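Local coordinates for capsule biosynthesis protein capD (Bacillus anthracis, PDB 3G9K) that cleaves the poly-gamma-D-glutamate capsule and transfers it to meso-diaminopimelic acid of the peptidoglycan, also releasing shortened capsule that aids escape from host defences, at residues 68-73 / 91-96; 105-110 / 117-122; 160-165 / 171-176. All blocks are in the same frame, centred on the assembly; numbering follows the deposited sequence.

Interaction 1: 68-73 / 91-96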
ATOM      1  N   ASP B  68     -21.417 -11.514   7.775  1.00 31.98           N
ATOM      2  CA  ASP B  68     -22.244 -12.426   7.021  1.00 33.26           C
ATOM      3  C   ASP B  68     -22.704 -11.688   5.765  1.00 32.41           C
ATOM      4  O   ASP B  68     -23.213 -10.573   5.834  1.00 33.68           O
ATOM      5  CB  ASP B  68     -23.463 -12.898   7.838  1.00 33.73           C
ATOM      6  CG  ASP B  68     -23.082 -13.748   9.057  1.00 37.60           C
ATOM      7  OD1 ASP B  68     -21.876 -14.052   9.267  1.00 42.62           O
ATOM      8  OD2 ASP B  68     -24.008 -14.115   9.835  1.00 42.77           O
ATOM      9  N   GLY B  69     -22.516 -12.283   4.604  1.00 32.03           N
ATOM     10  CA  GLY B  69     -23.009 -11.646   3.402  1.00 31.03           C
ATOM     11  C   GLY B  69     -22.050 -10.683   2.692  1.00 30.73           C
ATOM     12  O   GLY B  69     -22.307 -10.326   1.549  1.00 30.53           O
ATOM     13  N   GLU B  70     -20.951 -10.265   3.323  1.00 29.97           N
ATOM     14  CA  GLU B  70     -20.041  -9.324   2.649  1.00 29.31           C
ATOM     15  C   GLU B  70     -18.581  -9.405   3.098  1.00 28.47           C
ATOM     16  O   GLU B  70     -18.293  -9.473   4.293  1.00 28.92           O
ATOM     17  CB  GLU B  70     -20.529  -7.878   2.807  1.00 29.41           C
ATOM     18  CG  GLU B  70     -19.780  -6.912   1.882  1.00 30.44           C
ATOM     19  CD  GLU B  70     -20.273  -5.475   1.955  1.00 30.23           C
ATOM     20  OE1 GLU B  70     -19.943  -4.773   2.920  1.00 36.41           O
ATOM     21  OE2 GLU B  70     -20.980  -5.045   1.041  1.00 34.63           O
ATOM     22  N   THR B  71     -17.671  -9.358   2.126  1.00 26.73           N
ATOM     23  CA  THR B  71     -16.228  -9.293   2.423  1.00 26.09           C
ATOM     24  C   THR B  71     -15.633  -8.130   1.686  1.00 24.44           C
ATOM     25  O   THR B  71     -15.930  -7.942   0.539  1.00 24.83           O
ATOM     26  CB  THR B  71     -15.546 -10.619   2.064  1.00 26.17           C
ATOM     27  OG1 THR B  71     -16.057 -11.627   2.967  1.00 26.38           O
ATOM     28  CG2 THR B  71     -14.000 -10.533   2.175  1.00 26.18           C
ATOM     29  N   ILE B  72     -14.849  -7.315   2.385  1.00 22.63           N
ATOM     30  CA  ILE B  72     -14.179  -6.165   1.799  1.00 21.38           C
ATOM     31  C   ILE B  72     -12.677  -6.238   2.058  1.00 20.38           C
ATOM     32  O   ILE B  72     -12.254  -6.449   3.175  1.00 20.45           O
ATOM     33  CB  ILE B  72     -14.662  -4.811   2.363  1.00 20.52           C
ATOM     34  CG1 ILE B  72     -16.157  -4.622   2.183  1.00 21.53           C
ATOM     35  CG2 ILE B  72     -13.939  -3.642   1.690  1.00 21.19           C
ATOM     36  CD1 ILE B  72     -16.664  -3.426   3.019  1.00 21.28           C
ATOM     37  N   GLY B  73     -11.884  -6.065   0.996  1.00 19.40           N
ATOM     38  CA  GLY B  73     -10.413  -5.876   1.118  1.00 18.45           C
ATOM     39  C   GLY B  73     -10.105  -4.464   0.639  1.00 17.12           C
ATOM     40  O   GLY B  73     -10.616  -4.038  -0.385  1.00 16.31           O
ATOM     41  N   ASP B  91     -16.506   5.158   6.607  1.00 24.87           N
ATOM     42  CA  ASP B  91     -17.626   5.785   7.354  1.00 24.77           C
ATOM     43  C   ASP B  91     -18.828   6.005   6.439  1.00 25.16           C
ATOM     44  O   ASP B  91     -19.947   5.608   6.751  1.00 25.24           O
ATOM     45  CB  ASP B  91     -17.209   7.144   7.937  1.00 25.40           C
ATOM     46  CG  ASP B  91     -18.341   7.843   8.679  1.00 25.52           C
ATOM     47  OD1 ASP B  91     -18.837   7.245   9.656  1.00 22.41           O
ATOM     48  OD2 ASP B  91     -18.736   8.972   8.283  1.00 28.26           O
ATOM     49  N   LYS B  92     -18.597   6.630   5.296  1.00 24.87           N
ATOM     50  CA  LYS B  92     -19.679   6.847   4.339  1.00 25.19           C
ATOM     51  C   LYS B  92     -20.226   5.528   3.751  1.00 24.88           C
ATOM     52  O   LYS B  92     -21.440   5.396   3.507  1.00 24.84           O
ATOM     53  CB  LYS B  92     -19.215   7.794   3.229  1.00 25.62           C
ATOM     54  CG  LYS B  92     -18.966   9.233   3.694  1.00 26.13           C
ATOM     55  CD  LYS B  92     -18.451  10.111   2.568  1.00 26.84           C
ATOM     56  CE  LYS B  92     -17.431  11.156   3.046  1.00 29.40           C
ATOM     57  NZ  LYS B  92     -16.614  11.685   1.905  1.00 28.40           N
ATOM     58  N   TYR B  93     -19.344   4.566   3.498  1.00 24.91           N
ATOM     59  CA  TYR B  93     -19.751   3.328   2.864  1.00 25.32           C
ATOM     60  C   TYR B  93     -20.676   2.537   3.781  1.00 26.20           C
ATOM     61  O   TYR B  93     -21.728   2.048   3.343  1.00 25.80           O
ATOM     62  CB  TYR B  93     -18.552   2.451   2.432  1.00 25.53           C
ATOM     63  CG  TYR B  93     -19.012   1.151   1.794  1.00 24.11           C
ATOM     64  CD1 TYR B  93     -19.553   1.142   0.510  1.00 23.12           C
ATOM     65  CD2 TYR B  93     -18.987  -0.046   2.508  1.00 24.42           C
ATOM     66  CE1 TYR B  93     -20.016  -0.010  -0.049  1.00 22.85           C
ATOM     67  CE2 TYR B  93     -19.452  -1.209   1.952  1.00 26.09           C
ATOM     68  CZ  TYR B  93     -19.959  -1.187   0.660  1.00 26.38           C
ATOM     69  OH  TYR B  93     -20.442  -2.352   0.112  1.00 27.84           O
ATOM     70  N   THR B  94     -20.295   2.431   5.050  1.00 26.88           N
ATOM     71  CA  THR B  94     -21.001   1.566   5.982  1.00 28.17           C
ATOM     72  C   THR B  94     -22.299   2.192   6.452  1.00 29.51           C
ATOM     73  O   THR B  94     -23.182   1.480   6.911  1.00 30.90           O
ATOM     74  CB  THR B  94     -20.162   1.234   7.232  1.00 27.81           C
ATOM     75  OG1 THR B  94     -19.634   2.448   7.797  1.00 26.75           O
ATOM     76  CG2 THR B  94     -19.031   0.242   6.870  1.00 25.94           C
ATOM     77  N   HIS B  95     -22.384   3.512   6.361  1.00 30.11           N
ATOM     78  CA  HIS B  95     -23.610   4.255   6.664  1.00 30.38           C
ATOM     79  C   HIS B  95     -24.519   4.474   5.445  1.00 31.08           C
ATOM     80  O   HIS B  95     -25.532   5.174   5.553  1.00 31.79           O
ATOM     81  CB  HIS B  95     -23.243   5.579   7.319  1.00 29.98           C
ATOM     82  CG  HIS B  95     -22.633   5.415   8.670  1.00 31.61           C
ATOM     83  ND1 HIS B  95     -23.395   5.335   9.813  1.00 32.74           N
ATOM     84  CD2 HIS B  95     -21.346   5.267   9.065  1.00 29.83           C
ATOM     85  CE1 HIS B  95     -22.604   5.158  10.854  1.00 31.07           C
ATOM     86  NE2 HIS B  95     -21.357   5.119  10.428  1.00 32.16           N
ATOM     87  N   GLY B  96     -24.171   3.884   4.290  1.00 31.48           N
ATOM     88  CA  GLY B  96     -25.111   3.762   3.136  1.00 31.22           C
ATOM     89  C   GLY B  96     -25.103   4.878   2.112  1.00 31.49           C
ATOM     90  O   GLY B  96     -26.036   5.020   1.327  1.00 31.47           O
TER
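The phenol of Y93 donates to the carboxylate of E70, Y93 OH lying 2.9 Å from E70 OE2. The hydroxyl does not come in the plane of the carboxylate; it sits above it, 36° out. The two side chains approach from opposite directions, with the carboxylate turned 30° against the ring, and E70 OE1 lies in plane at the ring's edge, 3.7 Å from Y93 CE2. That second oxygen is hydrogen-bonded to Y231 OH of the partner chain, so two phenols hold the two carboxylate oxygens and fix the rotation of the group; together they would favour its charged form. E70 gets there because CG stands anti to the backbone N (chi1 -168°) and the chain runs on extended, reaching out from the strand toward the helix.

Here strand 70-75 of the antiparallel sheet meets the C-terminal turn of helix 82-94, the kind of helix-on-sheet packing from which the layered Ntn-hydrolase fold is built. Next to the polar pair, I72 and Y93 run alongside one another, pointing opposite ways. I72 CD1 reaches the ring obliquely, 3.7 Å from Y93 CE2. The Y93 side chain also packs on L100 and I103 of helix 100-105 and I153 of strand 150-155, while I72 packs on L65 of the neighbouring strand.

Beyond Y93 the helix closes in a Schellman motif at G96, whose phi is positive; G96 N bonds back to Y93 O at 3.2 Å, at the root of the residue whose hydroxyl reaches E70.

Interaction 2: 105-110 / 117-122; sequences NEYRFT and YTEIQL
E119 lies alongside R108, both side chains pointing the same way, and passes the Y107 ring at its edge, crossing that side chain at about a right angle. These residues flank the open end of the beta hairpin made by strands 109-112 and 115-118, where the chain comes off helix 100-105. Ring and carboxylate planes stand 74° apart, with E119 OE1 near the ring plane, 4.1 Å from Y107 CD1. I120 CG2 covers one face of the same ring, though the model sets this methyl too close.

E119 has CG anti to its N (chi1 -165°) and an extended chain, which brings its carboxylate back to the R108 backbone. E119 OE1 then takes R108 N at 2.9 Å through its anti lone pair, and E119 N returns a bond to R108 O at 3.0 Å. The charged ends do not pair with each other: R108 NH1 goes to D166 and to F146 O, and E119 OE2 makes a salt bridge with R168.

On the face carrying T110 and Y117, T110 OG1 lies near the Y117 ring plane at its edge, 4.0 Å from Y117 CD2; R81, a poly-gamma-D-glutamate-binding residue, touches T110. T110 and Y117 are a hydrogen-bonded antiparallel pair, F109 and T118 the adjacent non-hydrogen-bonded one. Y117 O accepts T110 N at 2.9 Å and also meets F109 CA at 3.1 Å in a CA-H...O contact.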
ATOM      1  N   ASN B 105     -14.163   8.450  -5.307  1.00 19.34           N
ATOM      2  CA  ASN B 105     -14.039   9.566  -6.259  1.00 19.77           C
ATOM      3  C   ASN B 105     -14.192  10.956  -5.618  1.00 19.63           C
ATOM      4  O   ASN B 105     -13.705  11.937  -6.162  1.00 18.84           O
ATOM      5  CB  ASN B 105     -15.065   9.403  -7.411  1.00 20.15           C
ATOM      6  CG  ASN B 105     -14.735   8.235  -8.334  1.00 20.29           C
ATOM      7  OD1 ASN B 105     -15.548   7.868  -9.210  1.00 26.94           O
ATOM      8  ND2 ASN B 105     -13.573   7.645  -8.155  1.00 15.99           N
ATOM      9  N   GLU B 106     -14.861  11.014  -4.475  1.00 20.19           N
ATOM     10  CA  GLU B 106     -15.196  12.269  -3.802  1.00 22.10           C
ATOM     11  C   GLU B 106     -13.880  12.949  -3.445  1.00 22.81           C
ATOM     12  O   GLU B 106     -12.931  12.278  -3.062  1.00 22.24           O
ATOM     13  CB  GLU B 106     -15.974  11.997  -2.514  1.00 22.06           C
ATOM     14  CG  GLU B 106     -16.701  13.203  -1.943  1.00 22.36           C
ATOM     15  CD  GLU B 106     -17.746  12.886  -0.859  1.00 25.30           C
ATOM     16  OE1 GLU B 106     -17.900  11.739  -0.404  1.00 28.48           O
ATOM     17  OE2 GLU B 106     -18.446  13.845  -0.455  1.00 33.60           O
ATOM     18  N   TYR B 107     -13.853  14.279  -3.501  1.00 23.33           N
ATOM     19  CA  TYR B 107     -12.663  15.031  -3.101  1.00 23.64           C
ATOM     20  C   TYR B 107     -12.386  14.854  -1.602  1.00 22.94           C
ATOM     21  O   TYR B 107     -13.298  14.705  -0.799  1.00 22.16           O
ATOM     22  CB  TYR B 107     -12.854  16.523  -3.440  1.00 26.40           C
ATOM     23  CG  TYR B 107     -12.954  16.796  -4.925  1.00 28.58           C
ATOM     24  CD1 TYR B 107     -11.922  16.422  -5.782  1.00 31.36           C
ATOM     25  CD2 TYR B 107     -14.070  17.444  -5.473  1.00 30.90           C
ATOM     26  CE1 TYR B 107     -11.992  16.670  -7.112  1.00 32.69           C
ATOM     27  CE2 TYR B 107     -14.135  17.711  -6.820  1.00 32.23           C
ATOM     28  CZ  TYR B 107     -13.099  17.316  -7.636  1.00 32.98           C
ATOM     29  OH  TYR B 107     -13.134  17.567  -9.001  1.00 34.26           O
ATOM     30  N   ARG B 108     -11.116  14.895  -1.240  1.00 22.21           N
ATOM     31  CA  ARG B 108     -10.698  14.531   0.095  1.00 22.34           C
ATOM     32  C   ARG B 108     -10.101  15.712   0.862  1.00 23.44           C
ATOM     33  O   ARG B 108      -9.778  16.754   0.268  1.00 23.69           O
ATOM     34  CB  ARG B 108      -9.676  13.406   0.001  1.00 22.30           C
ATOM     35  CG  ARG B 108     -10.291  12.101  -0.484  1.00 21.15           C
ATOM     36  CD  ARG B 108      -9.264  11.054  -0.807  1.00 20.39           C
ATOM     37  NE  ARG B 108      -9.931   9.918  -1.433  1.00 20.19           N
ATOM     38  CZ  ARG B 108      -9.323   8.941  -2.103  1.00 17.63           C
ATOM     39  NH1 ARG B 108      -8.002   8.872  -2.145  1.00 17.63           N
ATOM     40  NH2 ARG B 108     -10.073   8.007  -2.696  1.00 20.47           N
ATOM     41  N   PHE B 109      -9.959  15.507   2.169  1.00 24.49           N
ATOM     42  CA  PHE B 109      -9.247  16.434   3.058  1.00 25.79           C
ATOM     43  C   PHE B 109      -8.479  15.669   4.120  1.00 26.43           C
ATOM     44  O   PHE B 109      -8.913  14.602   4.569  1.00 26.30           O
ATOM     45  CB  PHE B 109     -10.237  17.376   3.754  1.00 25.47           C
ATOM     46  CG  PHE B 109     -11.263  16.661   4.584  1.00 24.43           C
ATOM     47  CD1 PHE B 109     -12.481  16.300   4.029  1.00 25.65           C
ATOM     48  CD2 PHE B 109     -11.012  16.339   5.893  1.00 24.80           C
ATOM     49  CE1 PHE B 109     -13.428  15.629   4.779  1.00 25.36           C
ATOM     50  CE2 PHE B 109     -11.943  15.661   6.651  1.00 24.10           C
ATOM     51  CZ  PHE B 109     -13.160  15.311   6.096  1.00 26.91           C
ATOM     52  N   THR B 110      -7.357  16.236   4.546  1.00 27.84           N
ATOM     53  CA  THR B 110      -6.587  15.700   5.675  1.00 29.52           C
ATOM     54  C   THR B 110      -6.100  16.851   6.556  1.00 31.43           C
ATOM     55  O   THR B 110      -6.106  17.992   6.132  1.00 31.93           O
ATOM     56  CB  THR B 110      -5.341  14.899   5.207  1.00 29.32           C
ATOM     57  OG1 THR B 110      -4.423  15.774   4.544  1.00 29.60           O
ATOM     58  CG2 THR B 110      -5.754  13.764   4.242  1.00 27.10           C
ATOM     59  N   TYR B 117      -5.696  20.283   4.825  1.00 36.90           N
ATOM     60  CA  TYR B 117      -5.326  20.176   3.430  1.00 36.30           C
ATOM     61  C   TYR B 117      -6.547  19.690   2.683  1.00 34.69           C
ATOM     62  O   TYR B 117      -7.214  18.778   3.127  1.00 33.65           O
ATOM     63  CB  TYR B 117      -4.156  19.226   3.238  1.00 37.85           C
ATOM     64  CG  TYR B 117      -2.836  19.757   3.764  1.00 39.18           C
ATOM     65  CD1 TYR B 117      -2.266  20.929   3.252  1.00 40.54           C
ATOM     66  CD2 TYR B 117      -2.141  19.070   4.744  1.00 40.87           C
ATOM     67  CE1 TYR B 117      -1.037  21.402   3.725  1.00 40.95           C
ATOM     68  CE2 TYR B 117      -0.919  19.539   5.235  1.00 41.38           C
ATOM     69  CZ  TYR B 117      -0.376  20.700   4.725  1.00 41.28           C
ATOM     70  OH  TYR B 117       0.837  21.123   5.224  1.00 41.49           O
ATOM     71  N   THR B 118      -6.829  20.316   1.551  1.00 33.31           N
ATOM     72  CA  THR B 118      -8.082  20.123   0.853  1.00 32.63           C
ATOM     73  C   THR B 118      -7.747  19.873  -0.607  1.00 31.87           C
ATOM     74  O   THR B 118      -6.863  20.504  -1.163  1.00 31.30           O
ATOM     75  CB  THR B 118      -8.998  21.377   1.006  1.00 33.06           C
ATOM     76  OG1 THR B 118      -9.593  21.390   2.327  1.00 34.17           O
ATOM     77  CG2 THR B 118     -10.053  21.355  -0.009  1.00 33.39           C
ATOM     78  N   GLU B 119      -8.459  18.941  -1.229  1.00 31.97           N
ATOM     79  CA  GLU B 119      -8.173  18.564  -2.610  1.00 32.37           C
ATOM     80  C   GLU B 119      -8.763  19.552  -3.620  1.00 32.94           C
ATOM     81  O   GLU B 119      -8.216  19.718  -4.723  1.00 33.15           O
ATOM     82  CB  GLU B 119      -8.683  17.144  -2.865  1.00 31.99           C
ATOM     83  CG  GLU B 119      -8.140  16.495  -4.117  1.00 30.83           C
ATOM     84  CD  GLU B 119      -8.405  14.979  -4.181  1.00 30.24           C
ATOM     85  OE1 GLU B 119      -9.236  14.466  -3.429  1.00 24.71           O
ATOM     86  OE2 GLU B 119      -7.817  14.309  -5.043  1.00 30.28           O
ATOM     87  N   ILE B 120      -9.878  20.182  -3.250  1.00 34.38           N
ATOM     88  CA  ILE B 120     -10.471  21.282  -4.026  1.00 35.54           C
ATOM     89  C   ILE B 120     -10.469  22.584  -3.233  1.00 36.89           C
ATOM     90  O   ILE B 120     -10.308  22.594  -1.993  1.00 35.99           O
ATOM     91  CB  ILE B 120     -11.946  21.017  -4.462  1.00 35.63           C
ATOM     92  CG1 ILE B 120     -12.840  20.644  -3.259  1.00 36.66           C
ATOM     93  CG2 ILE B 120     -11.988  19.944  -5.475  1.00 36.49           C
ATOM     94  CD1 ILE B 120     -14.363  20.445  -3.611  1.00 36.93           C
ATOM     95  N   GLN B 121     -10.729  23.675  -4.009  1.00 45.32           N
ATOM     96  CA  GLN B 121     -10.953  24.999  -3.457  1.00 46.67           C
ATOM     97  C   GLN B 121     -12.274  25.012  -2.694  1.00 47.29           C
ATOM     98  O   GLN B 121     -13.341  24.835  -3.286  1.00 47.35           O
ATOM     99  CB  GLN B 121     -10.992  26.033  -4.590  1.00 46.87           C
ATOM    100  CG  GLN B 121     -10.594  27.440  -4.172  1.00 48.01           C
ATOM    101  CD  GLN B 121      -9.130  27.532  -3.793  1.00 49.85           C
ATOM    102  OE1 GLN B 121      -8.788  27.573  -2.612  1.00 50.45           O
ATOM    103  NE2 GLN B 121      -8.253  27.548  -4.797  1.00 50.66           N
ATOM    104  N   LEU B 122     -12.186  25.179  -1.350  1.00 41.73           N
ATOM    105  CA  LEU B 122     -13.393  25.343  -0.537  1.00 42.92           C
ATOM    106  C   LEU B 122     -13.941  26.787  -0.556  1.00 43.77           C
ATOM    107  O   LEU B 122     -13.205  27.750  -0.790  1.00 43.60           O
ATOM    108  CB  LEU B 122     -13.130  24.946   0.912  1.00 43.16           C
ATOM    109  CG  LEU B 122     -12.841  23.483   1.256  1.00 43.45           C
ATOM    110  CD1 LEU B 122     -13.151  23.260   2.731  1.00 42.33           C
ATOM    111  CD2 LEU B 122     -13.633  22.501   0.407  1.00 43.26           C
TER

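Interaction 3: 160-165 / 171-176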
ATOM      1  N   VAL B 160     -20.734 -12.730  -5.827  1.00 34.59           N
ATOM      2  CA  VAL B 160     -20.217 -11.878  -6.881  1.00 32.58           C
ATOM      3  C   VAL B 160     -19.187 -10.934  -6.313  1.00 30.54           C
ATOM      4  O   VAL B 160     -19.306 -10.516  -5.213  1.00 30.61           O
ATOM      5  CB  VAL B 160     -21.309 -11.080  -7.567  1.00 32.65           C
ATOM      6  CG1 VAL B 160     -21.984 -10.233  -6.647  1.00 32.90           C
ATOM      7  CG2 VAL B 160     -20.757 -10.249  -8.620  1.00 35.08           C
ATOM      8  N   ILE B 161     -18.170 -10.636  -7.090  1.00 27.51           N
ATOM      9  CA  ILE B 161     -17.076  -9.753  -6.689  1.00 26.14           C
ATOM     10  C   ILE B 161     -17.136  -8.473  -7.494  1.00 23.61           C
ATOM     11  O   ILE B 161     -17.206  -8.494  -8.749  1.00 22.25           O
ATOM     12  CB  ILE B 161     -15.686 -10.436  -6.871  1.00 25.79           C
ATOM     13  CG1 ILE B 161     -15.515 -11.567  -5.878  1.00 26.52           C
ATOM     14  CG2 ILE B 161     -14.530  -9.411  -6.723  1.00 25.53           C
ATOM     15  CD1 ILE B 161     -14.236 -12.387  -6.120  1.00 24.88           C
ATOM     16  N   THR B 162     -17.151  -7.343  -6.791  1.00 20.97           N
ATOM     17  CA  THR B 162     -16.988  -6.049  -7.430  1.00 20.29           C
ATOM     18  C   THR B 162     -15.780  -5.369  -6.754  1.00 19.73           C
ATOM     19  O   THR B 162     -15.107  -5.955  -5.887  1.00 21.67           O
ATOM     20  CB  THR B 162     -18.224  -5.154  -7.314  1.00 19.07           C
ATOM     21  OG1 THR B 162     -18.584  -5.064  -5.920  1.00 21.59           O
ATOM     22  CG2 THR B 162     -19.392  -5.752  -8.138  1.00 22.04           C
ATOM     23  N   GLY B 163     -15.492  -4.160  -7.182  1.00 19.81           N
ATOM     24  CA  GLY B 163     -14.276  -3.479  -6.712  1.00 19.00           C
ATOM     25  C   GLY B 163     -14.326  -2.007  -6.965  1.00 18.09           C
ATOM     26  O   GLY B 163     -15.330  -1.449  -7.481  1.00 18.15           O
ATOM     27  N   ALA B 164     -13.220  -1.360  -6.614  1.00 16.80           N
ATOM     28  CA  ALA B 164     -13.034   0.052  -6.851  1.00 17.45           C
ATOM     29  C   ALA B 164     -11.561   0.327  -6.989  1.00 17.12           C
ATOM     30  O   ALA B 164     -10.739  -0.351  -6.386  1.00 16.15           O
ATOM     31  CB  ALA B 164     -13.620   0.872  -5.726  1.00 16.26           C
ATOM     32  N   GLY B 165     -11.243   1.308  -7.820  1.00 18.39           N
ATOM     33  CA  GLY B 165      -9.870   1.747  -8.009  1.00 18.30           C
ATOM     34  C   GLY B 165      -9.839   3.271  -7.923  1.00 19.17           C
ATOM     35  O   GLY B 165     -10.827   3.940  -8.213  1.00 21.72           O
ATOM     36  N   GLY B 171      -5.889   3.689 -10.808  1.00 20.51           N
ATOM     37  CA  GLY B 171      -6.326   2.449 -10.261  1.00 19.30           C
ATOM     38  C   GLY B 171      -7.512   1.878 -10.998  1.00 19.41           C
ATOM     39  O   GLY B 171      -8.390   2.606 -11.438  1.00 18.80           O
ATOM     40  N   THR B 172      -7.524   0.563 -11.103  1.00 19.40           N
ATOM     41  CA  THR B 172      -8.592  -0.156 -11.771  1.00 18.50           C
ATOM     42  C   THR B 172      -8.812  -1.502 -11.055  1.00 18.22           C
ATOM     43  O   THR B 172      -8.119  -1.885 -10.087  1.00 16.55           O
ATOM     44  CB  THR B 172      -8.252  -0.410 -13.313  1.00 18.76           C
ATOM     45  OG1 THR B 172      -7.094  -1.216 -13.443  1.00 18.83           O
ATOM     46  CG2 THR B 172      -8.055   0.887 -14.066  1.00 20.31           C
ATOM     47  N   TRP B 173      -9.847  -2.193 -11.481  1.00 17.62           N
ATOM     48  CA  TRP B 173     -10.113  -3.505 -10.960  1.00 19.39           C
ATOM     49  C   TRP B 173     -10.858  -4.340 -12.004  1.00 20.63           C
ATOM     50  O   TRP B 173     -11.469  -3.793 -12.950  1.00 21.03           O
ATOM     51  CB  TRP B 173     -10.921  -3.408  -9.676  1.00 19.85           C
ATOM     52  CG  TRP B 173     -12.298  -2.937  -9.964  1.00 20.41           C
ATOM     53  CD1 TRP B 173     -12.700  -1.647 -10.109  1.00 21.67           C
ATOM     54  CD2 TRP B 173     -13.465  -3.766 -10.197  1.00 21.30           C
ATOM     55  NE1 TRP B 173     -14.072  -1.606 -10.396  1.00 21.91           N
ATOM     56  CE2 TRP B 173     -14.550  -2.888 -10.477  1.00 21.97           C
ATOM     57  CE3 TRP B 173     -13.693  -5.168 -10.191  1.00 21.73           C
ATOM     58  CZ2 TRP B 173     -15.842  -3.350 -10.738  1.00 21.96           C
ATOM     59  CZ3 TRP B 173     -14.974  -5.634 -10.459  1.00 22.02           C
ATOM     60  CH2 TRP B 173     -16.033  -4.723 -10.747  1.00 22.41           C
ATOM     61  N   LYS B 174     -10.811  -5.651 -11.784  1.00 22.07           N
ATOM     62  CA  LYS B 174     -11.466  -6.626 -12.646  1.00 23.72           C
ATOM     63  C   LYS B 174     -11.917  -7.797 -11.818  1.00 23.77           C
ATOM     64  O   LYS B 174     -11.367  -8.102 -10.727  1.00 23.38           O
ATOM     65  CB  LYS B 174     -10.522  -7.085 -13.770  1.00 23.72           C
ATOM     66  CG  LYS B 174     -10.450  -6.109 -14.949  1.00 25.75           C
ATOM     67  CD  LYS B 174      -9.822  -6.751 -16.160  1.00 26.17           C
ATOM     68  CE  LYS B 174      -9.649  -5.755 -17.311  1.00 29.16           C
ATOM     69  NZ  LYS B 174     -10.862  -4.918 -17.532  1.00 32.48           N
ATOM     70  N   SER B 175     -12.999  -8.416 -12.293  1.00 23.50           N
ATOM     71  CA  SER B 175     -13.422  -9.688 -11.751  1.00 24.80           C
ATOM     72  C   SER B 175     -13.915 -10.555 -12.872  1.00 25.25           C
ATOM     73  O   SER B 175     -14.003 -10.101 -14.019  1.00 25.44           O
ATOM     74  CB  SER B 175     -14.480  -9.526 -10.658  1.00 24.95           C
ATOM     75  OG  SER B 175     -15.723  -9.102 -11.186  1.00 26.31           O
ATOM     76  N   ASN B 176     -14.183 -11.810 -12.557  1.00 27.21           N
ATOM     77  CA  ASN B 176     -14.391 -12.783 -13.623  1.00 29.56           C
ATOM     78  C   ASN B 176     -15.776 -12.714 -14.248  1.00 31.14           C
ATOM     79  O   ASN B 176     -16.768 -12.539 -13.537  1.00 33.30           O
ATOM     80  CB  ASN B 176     -14.043 -14.181 -13.151  1.00 28.94           C
ATOM     81  CG  ASN B 176     -14.950 -14.701 -12.084  1.00 31.09           C
ATOM     82  OD1 ASN B 176     -15.486 -13.956 -11.254  1.00 30.95           O
ATOM     83  ND2 ASN B 176     -15.133 -16.026 -12.091  1.00 33.43           N
TER
HETATM   84  O   HOH W   1     -17.615 -11.896  -9.715  1.00 35.70           O
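W173 lays its indole flat against the backbone of G163, and this is where strands 160-164 and 172-175 press together most fully. G163 CA stands 3.7 Å from the centroid of the five-membered ring, 16° off its normal, a CH-pi contact. The peptides on both sides of it, from T162 C to A164 N, lie over the same face. With chi1 at 69°, CG falls between the backbone N and the carbonyl carbon, and the ring folds across the glycine instead of standing off it. T162, beside the six-membered ring, forms the solvent-facing rim here. W173 NE1 comes near G163 O, but at too poor an angle to bond. Further along, two more glycines bring bare backbones together, G165 CA lying 3.8 Å from G171 C.

Toward the other end the packing opens out. S175 OG donates to I161 O at 2.9 Å, tilted 33° from the carbonyl plane, and S175 CB rests 3.9 Å from I161 CG2. Past that a water takes over: it accepts from I161 N at 3.0 Å and gives a weak bond to N176 OD1. N176 is itself tied to G19 and T20 of the partner chain.

The strands run antiparallel with axes 6.2 Å apart, yet they form no ladder with each other: 160-164 pairs with 150-155, and 172-175 pairs with a strand of the partner chain. A164 points the other way, onto helix 100-105. Helix, sheet and second sheet in succession fit the stacked alpha-beta-beta-alpha layers of the Ntn-hydrolase fold.

How the interactions relate
All three contacts are partly buried. Interactions 1 and 3 reach the same antiparallel sheet: interaction 1 joins strand 70-75 to helix 82-94, whereas interaction 3 packs strand 160-164, outermost of that sheet within this chain, against a strand belonging to a sheet shared with the partner chain. Interaction 2 belongs to a separate hairpin, and K92 NZ to E106 OE1, a 2.6 Å salt bridge, couples it to interaction 1. Their chemistry follows their place: a single side-chain bond beside an apolar contact in 68-73/91-96, backbone pairing with an acid accepting from a peptide N-H in 105-110/117-122, and glycine backbone under an indole in 160-165/171-176. Interaction 2 touches the substrate-binding R81; interaction 1 lies away from the annotated sites.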